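Local coordinates for protein STU0660 (Streptococcus thermophilus, PDB 3ZTH) that probably binds DNA as a large Csn2 protein of the CRISPR system, taking part in CRISPR-mediated bacterial immunity, and carries bound magnesium ions, at residues Glu197-Leu203 with Asn231-Phe237; Asp259-Tyr265 with Leu324-Ser328. All blocks are in the same frame, centred on the assembly; numbering follows the deposited sequence.

Overall arrangement
Contact 1 is mostly buried core, its centre about 6 Å from the chain's centre, whereas contact 2 is more peripheral, about 24 Å away. Both reach the same mixed sheet: contact 1 joins two neighbouring parallel strands inside it, 199-204 and 232-237, while contact 2 sets one of its two outermost strands in this chain, 261-263, against the loop that follows helix 312-324. The chemistry changes with place. A ladder of backbone hydrogen bonds with apolar packing on both faces holds contact 1; in contact 2 two phenylalanines meet an aromatic ring, aliphatic carbons and oxygens, without hydrogen bonds between the segments. Their nearest atoms are about 11 Å apart.

Contact 1: residues Glu197-Leu203 with Asn231-Phe237; sequences EKYLIVL and NLTFILF
Tyr199 N donates to Asn231 O at 3.0 Å, the first rung of a parallel ladder between Glu197-Leu203 and Asn231-Phe237. Thr233 takes the next two rungs, its N giving to Tyr199 O and its O receiving Ile201 N; Ile235 repeats the pattern with Ile201 and Leu203. The last rung, Phe237 N to Leu203 O, stretches to 3.3 Å. Ahead of the ladder, Asn231 ND2 reaches Glu197 O at 2.9 Å. The bond is straight at the hydrogen (165°), but the nitrogen stands above the carbonyl plane; chi1 of 54° tucks the amide between Asn231's own N and C, from where ND2 can reach Glu197 O.

Apolar contacts line both faces. On one, Ile201 CG2 lies alongside Phe234, 3.9 Å from CE1, and Leu203 CD1 touches that same CE1. Leu203 CB meets Leu236 CD2 at 3.7 Å, the two side chains running the same way. Helices 177-192 and 212-228 pack on this face. On the other, Leu200 CD1 presses on Thr233 CG2 at 3.6 Å and also reaches Ile235 CD1, while Val202 CG1 comes to the edge of the Phe237 ring.

This is the strand pairing of a beta-alpha-beta unit, with helix 212-228 as the crossover, consistent with a P-loop NTPase-like core. Lys198, Leu200 and Val202 turn their backbone bonds to strand 76-80, so neighbouring strands meet much of the backbone polarity of Glu197-Leu203, leaving largely apolar side chains for the faces.

Contact 2: residues Asp259-Tyr265 with Leu324-Ser328; sequences DQVEHLY and LFHFS
Tyr265 and Phe325 put their rings almost parallel, planes 7° apart, yet slid so far that they barely overlap, with centroids 5.3 Å apart. The closest carbons are Tyr265 CE2 and Phe325 CE1, 3.8 Å apart, the two side chains running past each other in opposite directions. Phe325 is the buried centre of the contact. Glu262 brings its aliphatic part obliquely against the ring, CB 3.9 Å from Phe325 CE1, and a bend at chi2 leaves CG near CD1. His263 O approaches the ring edge near its plane, and Leu264 CD2 comes more loosely toward CZ at 4.4 Å. Leu301 also touches Phe325.

Phe327 serves the other end. Its chi1 of -164° swings the ring away from its own N and toward Asp259 and Gln260. Gln260 OE1 sits in the ring plane, 3.5 Å from CD1, with the amide turned 77° to the ring. Asp259 OD2 stands at the edge too, 3.5 Å from CZ, and is hydrogen-bonded to Lys303 N.

Helix 312-324 ends in a Schellman motif, His326 at positive phi being its C-prime residue, and the residues either side of His326 supply the two rings. They meet edge strand 261-263 and its flanking residues mainly through side chains. Oxygens beside the Phe327 rim face the slightly positive ring hydrogens, probably a mild electrostatic attraction; Phe325, apart from His263 O at its edge, is probably held mainly by dispersion.

Contact 1: residues Glu197-Leu203 with Asn231-Phe237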
ATOM      1  N   GLU A 197     -35.615   9.356   3.928  1.00 48.48           N
ATOM      2  CA  GLU A 197     -34.556  10.195   3.371  1.00 48.48           C
ATOM      3  C   GLU A 197     -34.682  10.375   1.862  1.00 46.41           C
ATOM      4  O   GLU A 197     -35.132   9.476   1.151  1.00 45.43           O
ATOM      5  CB  GLU A 197     -33.183   9.625   3.733  1.00 50.91           C
ATOM      6  CG  GLU A 197     -32.909   9.656   5.236  1.00 57.31           C
ATOM      7  CD  GLU A 197     -31.527   9.155   5.602  1.00 61.28           C
ATOM      8  OE1 GLU A 197     -31.188   8.010   5.222  1.00 63.73           O
ATOM      9  OE2 GLU A 197     -30.786   9.906   6.274  1.00 63.12           O
ATOM     10  N   LYS A 198     -34.288  11.549   1.380  1.00 43.78           N
ATOM     11  CA  LYS A 198     -34.388  11.857  -0.038  1.00 42.46           C
ATOM     12  C   LYS A 198     -33.405  11.093  -0.924  1.00 40.74           C
ATOM     13  O   LYS A 198     -32.218  10.976  -0.618  1.00 40.22           O
ATOM     14  CB  LYS A 198     -34.238  13.370  -0.258  1.00 42.40           C
ATOM     15  CG  LYS A 198     -35.194  14.213   0.593  1.00 43.04           C
ATOM     16  CD  LYS A 198     -35.532  15.573  -0.042  1.00 43.85           C
ATOM     17  CE  LYS A 198     -34.294  16.390  -0.426  1.00 44.48           C
ATOM     18  NZ  LYS A 198     -33.439  16.773   0.741  1.00 46.87           N
ATOM     19  N   TYR A 199     -33.926  10.563  -2.026  1.00 39.02           N
ATOM     20  CA  TYR A 199     -33.130   9.818  -2.989  1.00 38.35           C
ATOM     21  C   TYR A 199     -33.209  10.467  -4.359  1.00 37.77           C
ATOM     22  O   TYR A 199     -34.297  10.714  -4.884  1.00 39.34           O
ATOM     23  CB  TYR A 199     -33.611   8.374  -3.093  1.00 38.34           C
ATOM     24  CG  TYR A 199     -32.930   7.446  -2.120  1.00 41.09           C
ATOM     25  CD1 TYR A 199     -33.143   7.560  -0.747  1.00 40.83           C
ATOM     26  CD2 TYR A 199     -32.041   6.470  -2.571  1.00 41.33           C
ATOM     27  CE1 TYR A 199     -32.484   6.726   0.151  1.00 43.22           C
ATOM     28  CE2 TYR A 199     -31.379   5.631  -1.684  1.00 42.31           C
ATOM     29  CZ  TYR A 199     -31.601   5.765  -0.326  1.00 42.93           C
ATOM     30  OH  TYR A 199     -30.926   4.954   0.553  1.00 45.52           O
ATOM     31  N   LEU A 200     -32.050  10.753  -4.931  1.00 35.01           N
ATOM     32  CA  LEU A 200     -31.995  11.360  -6.244  1.00 32.26           C
ATOM     33  C   LEU A 200     -31.296  10.376  -7.156  1.00 31.43           C
ATOM     34  O   LEU A 200     -30.139  10.041  -6.941  1.00 32.23           O
ATOM     35  CB  LEU A 200     -31.221  12.666  -6.186  1.00 30.74           C
ATOM     36  CG  LEU A 200     -30.923  13.334  -7.524  1.00 30.13           C
ATOM     37  CD1 LEU A 200     -32.209  13.508  -8.342  1.00 27.77           C
ATOM     38  CD2 LEU A 200     -30.257  14.678  -7.247  1.00 30.56           C
ATOM     39  N   ILE A 201     -32.010   9.908  -8.170  1.00 30.94           N
ATOM     40  CA  ILE A 201     -31.455   8.944  -9.101  1.00 31.51           C
ATOM     41  C   ILE A 201     -31.395   9.497 -10.518  1.00 30.03           C
ATOM     42  O   ILE A 201     -32.412   9.903 -11.081  1.00 30.30           O
ATOM     43  CB  ILE A 201     -32.291   7.653  -9.073  1.00 33.15           C
ATOM     44  CG1 ILE A 201     -32.337   7.122  -7.636  1.00 34.35           C
ATOM     45  CG2 ILE A 201     -31.701   6.618 -10.024  1.00 32.25           C
ATOM     46  CD1 ILE A 201     -33.061   5.812  -7.489  1.00 35.65           C
ATOM     47  N   VAL A 202     -30.191   9.507 -11.081  1.00 30.25           N
ATOM     48  CA  VAL A 202     -29.945  10.006 -12.434  1.00 30.31           C
ATOM     49  C   VAL A 202     -29.743   8.857 -13.410  1.00 31.92           C
ATOM     50  O   VAL A 202     -28.955   7.953 -13.145  1.00 31.29           O
ATOM     51  CB  VAL A 202     -28.678  10.890 -12.473  1.00 28.24           C
ATOM     52  CG1 VAL A 202     -28.285  11.177 -13.902  1.00 26.53           C
ATOM     53  CG2 VAL A 202     -28.927  12.185 -11.741  1.00 27.29           C
ATOM     54  N   LEU A 203     -30.436   8.909 -14.546  1.00 33.95           N
ATOM     55  CA  LEU A 203     -30.320   7.860 -15.560  1.00 37.64           C
ATOM     56  C   LEU A 203     -30.058   8.354 -16.982  1.00 37.94           C
ATOM     57  O   LEU A 203     -30.898   9.017 -17.580  1.00 40.22           O
ATOM     58  CB  LEU A 203     -31.590   7.013 -15.574  1.00 39.89           C
ATOM     59  CG  LEU A 203     -31.753   5.986 -14.454  1.00 42.92           C
ATOM     60  CD1 LEU A 203     -33.224   5.832 -14.094  1.00 44.67           C
ATOM     61  CD2 LEU A 203     -31.173   4.660 -14.912  1.00 43.47           C
ATOM     62  N   ASN A 231     -40.384  11.037  -1.321  1.00 36.94           N
ATOM     63  CA  ASN A 231     -38.969  11.334  -1.168  1.00 36.61           C
ATOM     64  C   ASN A 231     -38.076  10.915  -2.333  1.00 35.48           C
ATOM     65  O   ASN A 231     -36.857  11.061  -2.263  1.00 33.67           O
ATOM     66  CB  ASN A 231     -38.470  10.692   0.134  1.00 36.23           C
ATOM     67  CG  ASN A 231     -38.779   9.200   0.207  1.00 39.26           C
ATOM     68  OD1 ASN A 231     -39.864   8.760  -0.181  1.00 42.06           O
ATOM     69  ND2 ASN A 231     -37.832   8.418   0.720  1.00 39.21           N
ATOM     70  N   LEU A 232     -38.678  10.415  -3.406  1.00 34.72           N
ATOM     71  CA  LEU A 232     -37.904   9.958  -4.556  1.00 34.75           C
ATOM     72  C   LEU A 232     -37.919  10.908  -5.744  1.00 33.94           C
ATOM     73  O   LEU A 232     -38.968  11.411  -6.133  1.00 33.16           O
ATOM     74  CB  LEU A 232     -38.413   8.589  -5.007  1.00 35.00           C
ATOM     75  CG  LEU A 232     -37.720   7.933  -6.200  1.00 34.41           C
ATOM     76  CD1 LEU A 232     -36.225   7.822  -5.926  1.00 33.75           C
ATOM     77  CD2 LEU A 232     -38.333   6.555  -6.442  1.00 34.09           C
ATOM     78  N   THR A 233     -36.745  11.140  -6.323  1.00 33.20           N
ATOM     79  CA  THR A 233     -36.623  12.015  -7.483  1.00 33.39           C
ATOM     80  C   THR A 233     -35.761  11.387  -8.577  1.00 32.93           C
ATOM     81  O   THR A 233     -34.669  10.869  -8.321  1.00 30.48           O
ATOM     82  CB  THR A 233     -36.009  13.382  -7.113  1.00 33.28           C
ATOM     83  OG1 THR A 233     -36.899  14.083  -6.238  1.00 35.86           O
ATOM     84  CG2 THR A 233     -35.788  14.219  -8.360  1.00 34.53           C
ATOM     85  N   PHE A 234     -36.275  11.443  -9.800  1.00 32.62           N
ATOM     86  CA  PHE A 234     -35.588  10.908 -10.968  1.00 32.35           C
ATOM     87  C   PHE A 234     -35.212  12.028 -11.954  1.00 31.15           C
ATOM     88  O   PHE A 234     -36.002  12.940 -12.205  1.00 29.86           O
ATOM     89  CB  PHE A 234     -36.503   9.910 -11.688  1.00 31.48           C
ATOM     90  CG  PHE A 234     -36.470   8.518 -11.123  1.00 31.24           C
ATOM     91  CD1 PHE A 234     -35.438   7.648 -11.446  1.00 32.18           C
ATOM     92  CD2 PHE A 234     -37.501   8.056 -10.307  1.00 30.21           C
ATOM     93  CE1 PHE A 234     -35.439   6.329 -10.967  1.00 31.83           C
ATOM     94  CE2 PHE A 234     -37.510   6.746  -9.824  1.00 27.50           C
ATOM     95  CZ  PHE A 234     -36.482   5.886 -10.155  1.00 30.00           C
ATOM     96  N   ILE A 235     -33.995  11.966 -12.489  1.00 30.96           N
ATOM     97  CA  ILE A 235     -33.541  12.921 -13.500  1.00 29.52           C
ATOM     98  C   ILE A 235     -33.058  12.066 -14.669  1.00 28.37           C
ATOM     99  O   ILE A 235     -32.056  11.360 -14.548  1.00 27.20           O
ATOM    100  CB  ILE A 235     -32.362  13.784 -13.039  1.00 29.73           C
ATOM    101  CG1 ILE A 235     -32.805  14.771 -11.966  1.00 31.98           C
ATOM    102  CG2 ILE A 235     -31.828  14.592 -14.222  1.00 33.25           C
ATOM    103  CD1 ILE A 235     -31.672  15.692 -11.480  1.00 30.45           C
ATOM    104  N   LEU A 236     -33.782  12.128 -15.785  1.00 27.20           N
ATOM    105  CA  LEU A 236     -33.462  11.357 -16.985  1.00 26.04           C
ATOM    106  C   LEU A 236     -32.931  12.249 -18.116  1.00 27.57           C
ATOM    107  O   LEU A 236     -33.235  13.438 -18.172  1.00 28.34           O
ATOM    108  CB  LEU A 236     -34.718  10.627 -17.476  1.00 23.45           C
ATOM    109  CG  LEU A 236     -35.602   9.926 -16.424  1.00 26.53           C
ATOM    110  CD1 LEU A 236     -36.883   9.424 -17.081  1.00 22.51           C
ATOM    111  CD2 LEU A 236     -34.858   8.773 -15.777  1.00 20.52           C
ATOM    112  N   PHE A 237     -32.132  11.665 -19.006  1.00 27.61           N
ATOM    113  CA  PHE A 237     -31.580  12.363 -20.170  1.00 28.14           C
ATOM    114  C   PHE A 237     -32.015  11.548 -21.386  1.00 29.77           C
ATOM    115  O   PHE A 237     -31.238  10.754 -21.930  1.00 29.85           O
ATOM    116  CB  PHE A 237     -30.051  12.404 -20.107  1.00 27.00           C
ATOM    117  CG  PHE A 237     -29.512  13.297 -19.031  1.00 26.40           C
ATOM    118  CD1 PHE A 237     -29.444  12.855 -17.711  1.00 26.51           C
ATOM    119  CD2 PHE A 237     -29.072  14.579 -19.335  1.00 26.27           C
ATOM    120  CE1 PHE A 237     -28.944  13.673 -16.709  1.00 24.73           C
ATOM    121  CE2 PHE A 237     -28.566  15.408 -18.342  1.00 28.36           C
ATOM    122  CZ  PHE A 237     -28.502  14.954 -17.021  1.00 28.10           C
TER

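Contact 2: residues Asp259-Tyr265 with Leu324-Ser328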
ATOM      1  N   ASP A 259     -30.083  25.892 -27.988  1.00 34.62           N
ATOM      2  CA  ASP A 259     -29.406  27.170 -28.188  1.00 36.59           C
ATOM      3  C   ASP A 259     -29.814  28.079 -27.036  1.00 36.82           C
ATOM      4  O   ASP A 259     -29.244  29.147 -26.828  1.00 36.23           O
ATOM      5  CB  ASP A 259     -29.790  27.809 -29.523  1.00 36.90           C
ATOM      6  CG  ASP A 259     -29.317  27.003 -30.710  1.00 39.15           C
ATOM      7  OD1 ASP A 259     -28.254  26.357 -30.620  1.00 41.38           O
ATOM      8  OD2 ASP A 259     -30.004  27.023 -31.749  1.00 45.75           O
ATOM      9  N   GLN A 260     -30.816  27.633 -26.288  1.00 37.08           N
ATOM     10  CA  GLN A 260     -31.302  28.358 -25.127  1.00 38.75           C
ATOM     11  C   GLN A 260     -31.862  27.338 -24.152  1.00 36.64           C
ATOM     12  O   GLN A 260     -32.068  26.175 -24.515  1.00 34.06           O
ATOM     13  CB  GLN A 260     -32.384  29.367 -25.533  1.00 43.71           C
ATOM     14  CG  GLN A 260     -31.936  30.820 -25.381  1.00 50.13           C
ATOM     15  CD  GLN A 260     -32.402  31.696 -26.524  1.00 55.33           C
ATOM     16  OE1 GLN A 260     -33.593  31.726 -26.857  1.00 58.75           O
ATOM     17  NE2 GLN A 260     -31.463  32.420 -27.135  1.00 54.86           N
ATOM     18  N   VAL A 261     -32.080  27.765 -22.912  1.00 34.53           N
ATOM     19  CA  VAL A 261     -32.620  26.878 -21.897  1.00 34.31           C
ATOM     20  C   VAL A 261     -34.000  27.327 -21.417  1.00 34.48           C
ATOM     21  O   VAL A 261     -34.186  28.472 -21.011  1.00 36.40           O
ATOM     22  CB  VAL A 261     -31.662  26.772 -20.680  1.00 34.18           C
ATOM     23  CG1 VAL A 261     -32.289  25.902 -19.585  1.00 32.35           C
ATOM     24  CG2 VAL A 261     -30.343  26.155 -21.112  1.00 32.37           C
ATOM     25  N   GLU A 262     -34.962  26.410 -21.468  1.00 32.87           N
ATOM     26  CA  GLU A 262     -36.329  26.675 -21.029  1.00 31.11           C
ATOM     27  C   GLU A 262     -36.943  25.346 -20.612  1.00 30.11           C
ATOM     28  O   GLU A 262     -36.492  24.286 -21.044  1.00 29.73           O
ATOM     29  CB  GLU A 262     -37.180  27.229 -22.178  1.00 33.89           C
ATOM     30  CG  GLU A 262     -36.624  28.450 -22.906  1.00 41.78           C
ATOM     31  CD  GLU A 262     -36.781  29.763 -22.131  1.00 45.58           C
ATOM     32  OE1 GLU A 262     -37.399  29.769 -21.036  1.00 45.15           O
ATOM     33  OE2 GLU A 262     -36.280  30.798 -22.633  1.00 48.32           O
ATOM     34  N   HIS A 263     -37.960  25.388 -19.762  1.00 29.34           N
ATOM     35  CA  HIS A 263     -38.647  24.161 -19.393  1.00 29.84           C
ATOM     36  C   HIS A 263     -40.062  24.321 -19.933  1.00 30.74           C
ATOM     37  O   HIS A 263     -40.530  25.447 -20.114  1.00 30.75           O
ATOM     38  CB  HIS A 263     -38.631  23.933 -17.877  1.00 29.46           C
ATOM     39  CG  HIS A 263     -39.266  25.023 -17.078  1.00 31.91           C
ATOM     40  ND1 HIS A 263     -40.614  25.303 -17.137  1.00 34.82           N
ATOM     41  CD2 HIS A 263     -38.747  25.867 -16.154  1.00 32.34           C
ATOM     42  CE1 HIS A 263     -40.900  26.269 -16.281  1.00 33.48           C
ATOM     43  NE2 HIS A 263     -39.784  26.628 -15.671  1.00 33.15           N
ATOM     44  N   LEU A 264     -40.724  23.210 -20.251  1.00 31.65           N
ATOM     45  CA  LEU A 264     -42.081  23.279 -20.785  1.00 31.69           C
ATOM     46  C   LEU A 264     -43.055  23.813 -19.745  1.00 33.44           C
ATOM     47  O   LEU A 264     -42.743  23.876 -18.545  1.00 33.60           O
ATOM     48  CB  LEU A 264     -42.560  21.899 -21.255  1.00 30.70           C
ATOM     49  CG  LEU A 264     -41.885  21.264 -22.479  1.00 29.87           C
ATOM     50  CD1 LEU A 264     -42.514  19.912 -22.769  1.00 24.42           C
ATOM     51  CD2 LEU A 264     -42.022  22.181 -23.679  1.00 25.30           C
ATOM     52  N   TYR A 265     -44.231  24.208 -20.224  1.00 33.83           N
ATOM     53  CA  TYR A 265     -45.300  24.724 -19.373  1.00 36.13           C
ATOM     54  C   TYR A 265     -46.272  23.560 -19.175  1.00 35.44           C
ATOM     55  O   TYR A 265     -45.965  22.425 -19.541  1.00 31.60           O
ATOM     56  CB  TYR A 265     -46.050  25.864 -20.075  1.00 37.93           C
ATOM     57  CG  TYR A 265     -45.215  27.060 -20.484  1.00 43.20           C
ATOM     58  CD1 TYR A 265     -44.610  27.889 -19.530  1.00 45.94           C
ATOM     59  CD2 TYR A 265     -45.082  27.400 -21.830  1.00 47.38           C
ATOM     60  CE1 TYR A 265     -43.903  29.034 -19.910  1.00 47.33           C
ATOM     61  CE2 TYR A 265     -44.378  28.540 -22.225  1.00 49.87           C
ATOM     62  CZ  TYR A 265     -43.796  29.353 -21.264  1.00 51.17           C
ATOM     63  OH  TYR A 265     -43.139  30.497 -21.672  1.00 54.32           O
ATOM     64  N   LEU A 324     -43.709  30.536 -29.205  1.00 37.64           N
ATOM     65  CA  LEU A 324     -44.161  30.748 -27.829  1.00 36.01           C
ATOM     66  C   LEU A 324     -42.998  31.002 -26.887  1.00 36.11           C
ATOM     67  O   LEU A 324     -43.179  31.517 -25.784  1.00 36.53           O
ATOM     68  CB  LEU A 324     -44.953  29.545 -27.318  1.00 35.72           C
ATOM     69  CG  LEU A 324     -46.280  29.246 -28.013  1.00 39.90           C
ATOM     70  CD1 LEU A 324     -47.032  28.247 -27.164  1.00 43.01           C
ATOM     71  CD2 LEU A 324     -47.121  30.512 -28.184  1.00 41.49           C
ATOM     72  N   PHE A 325     -41.804  30.617 -27.317  1.00 35.27           N
ATOM     73  CA  PHE A 325     -40.608  30.826 -26.519  1.00 35.68           C
ATOM     74  C   PHE A 325     -39.813  31.966 -27.140  1.00 34.96           C
ATOM     75  O   PHE A 325     -38.690  32.252 -26.745  1.00 34.73           O
ATOM     76  CB  PHE A 325     -39.769  29.548 -26.476  1.00 35.89           C
ATOM     77  CG  PHE A 325     -40.335  28.488 -25.572  1.00 36.99           C
ATOM     78  CD1 PHE A 325     -40.289  28.639 -24.192  1.00 37.55           C
ATOM     79  CD2 PHE A 325     -40.925  27.346 -26.097  1.00 36.71           C
ATOM     80  CE1 PHE A 325     -40.822  27.669 -23.350  1.00 37.62           C
ATOM     81  CE2 PHE A 325     -41.459  26.374 -25.263  1.00 37.18           C
ATOM     82  CZ  PHE A 325     -41.408  26.534 -23.888  1.00 37.69           C
ATOM     83  N   HIS A 326     -40.420  32.621 -28.115  1.00 35.81           N
ATOM     84  CA  HIS A 326     -39.780  33.729 -28.788  1.00 39.01           C
ATOM     85  C   HIS A 326     -38.490  33.297 -29.474  1.00 40.58           C
ATOM     86  O   HIS A 326     -37.562  34.092 -29.621  1.00 41.88           O
ATOM     87  CB  HIS A 326     -39.496  34.851 -27.790  1.00 40.15           C
ATOM     88  CG  HIS A 326     -40.725  35.397 -27.139  1.00 43.20           C
ATOM     89  ND1 HIS A 326     -41.764  35.947 -27.857  1.00 43.96           N
ATOM     90  CD2 HIS A 326     -41.092  35.461 -25.836  1.00 44.88           C
ATOM     91  CE1 HIS A 326     -42.719  36.327 -27.027  1.00 45.57           C
ATOM     92  NE2 HIS A 326     -42.338  36.043 -25.795  1.00 45.88           N
ATOM     93  N   PHE A 327     -38.421  32.034 -29.880  1.00 39.82           N
ATOM     94  CA  PHE A 327     -37.243  31.554 -30.585  1.00 36.63           C
ATOM     95  C   PHE A 327     -37.594  31.660 -32.064  1.00 35.77           C
ATOM     96  O   PHE A 327     -38.671  31.226 -32.484  1.00 37.07           O
ATOM     97  CB  PHE A 327     -36.931  30.108 -30.216  1.00 34.42           C
ATOM     98  CG  PHE A 327     -35.541  29.684 -30.588  1.00 33.69           C
ATOM     99  CD1 PHE A 327     -34.449  30.124 -29.853  1.00 32.12           C
ATOM    100  CD2 PHE A 327     -35.317  28.870 -31.693  1.00 32.77           C
ATOM    101  CE1 PHE A 327     -33.158  29.759 -30.215  1.00 31.28           C
ATOM    102  CE2 PHE A 327     -34.026  28.502 -32.059  1.00 29.62           C
ATOM    103  CZ  PHE A 327     -32.951  28.944 -31.322  1.00 29.16           C
ATOM    104  N   SER A 328     -36.679  32.224 -32.848  1.00 33.47           N
ATOM    105  CA  SER A 328     -36.890  32.454 -34.278  1.00 33.09           C
ATOM    106  C   SER A 328     -36.819  31.290 -35.277  1.00 33.02           C
ATOM    107  O   SER A 328     -37.355  31.398 -36.381  1.00 33.10           O
ATOM    108  CB  SER A 328     -35.928  33.544 -34.754  1.00 33.24           C
ATOM    109  OG  SER A 328     -34.579  33.099 -34.657  1.00 35.37           O
TER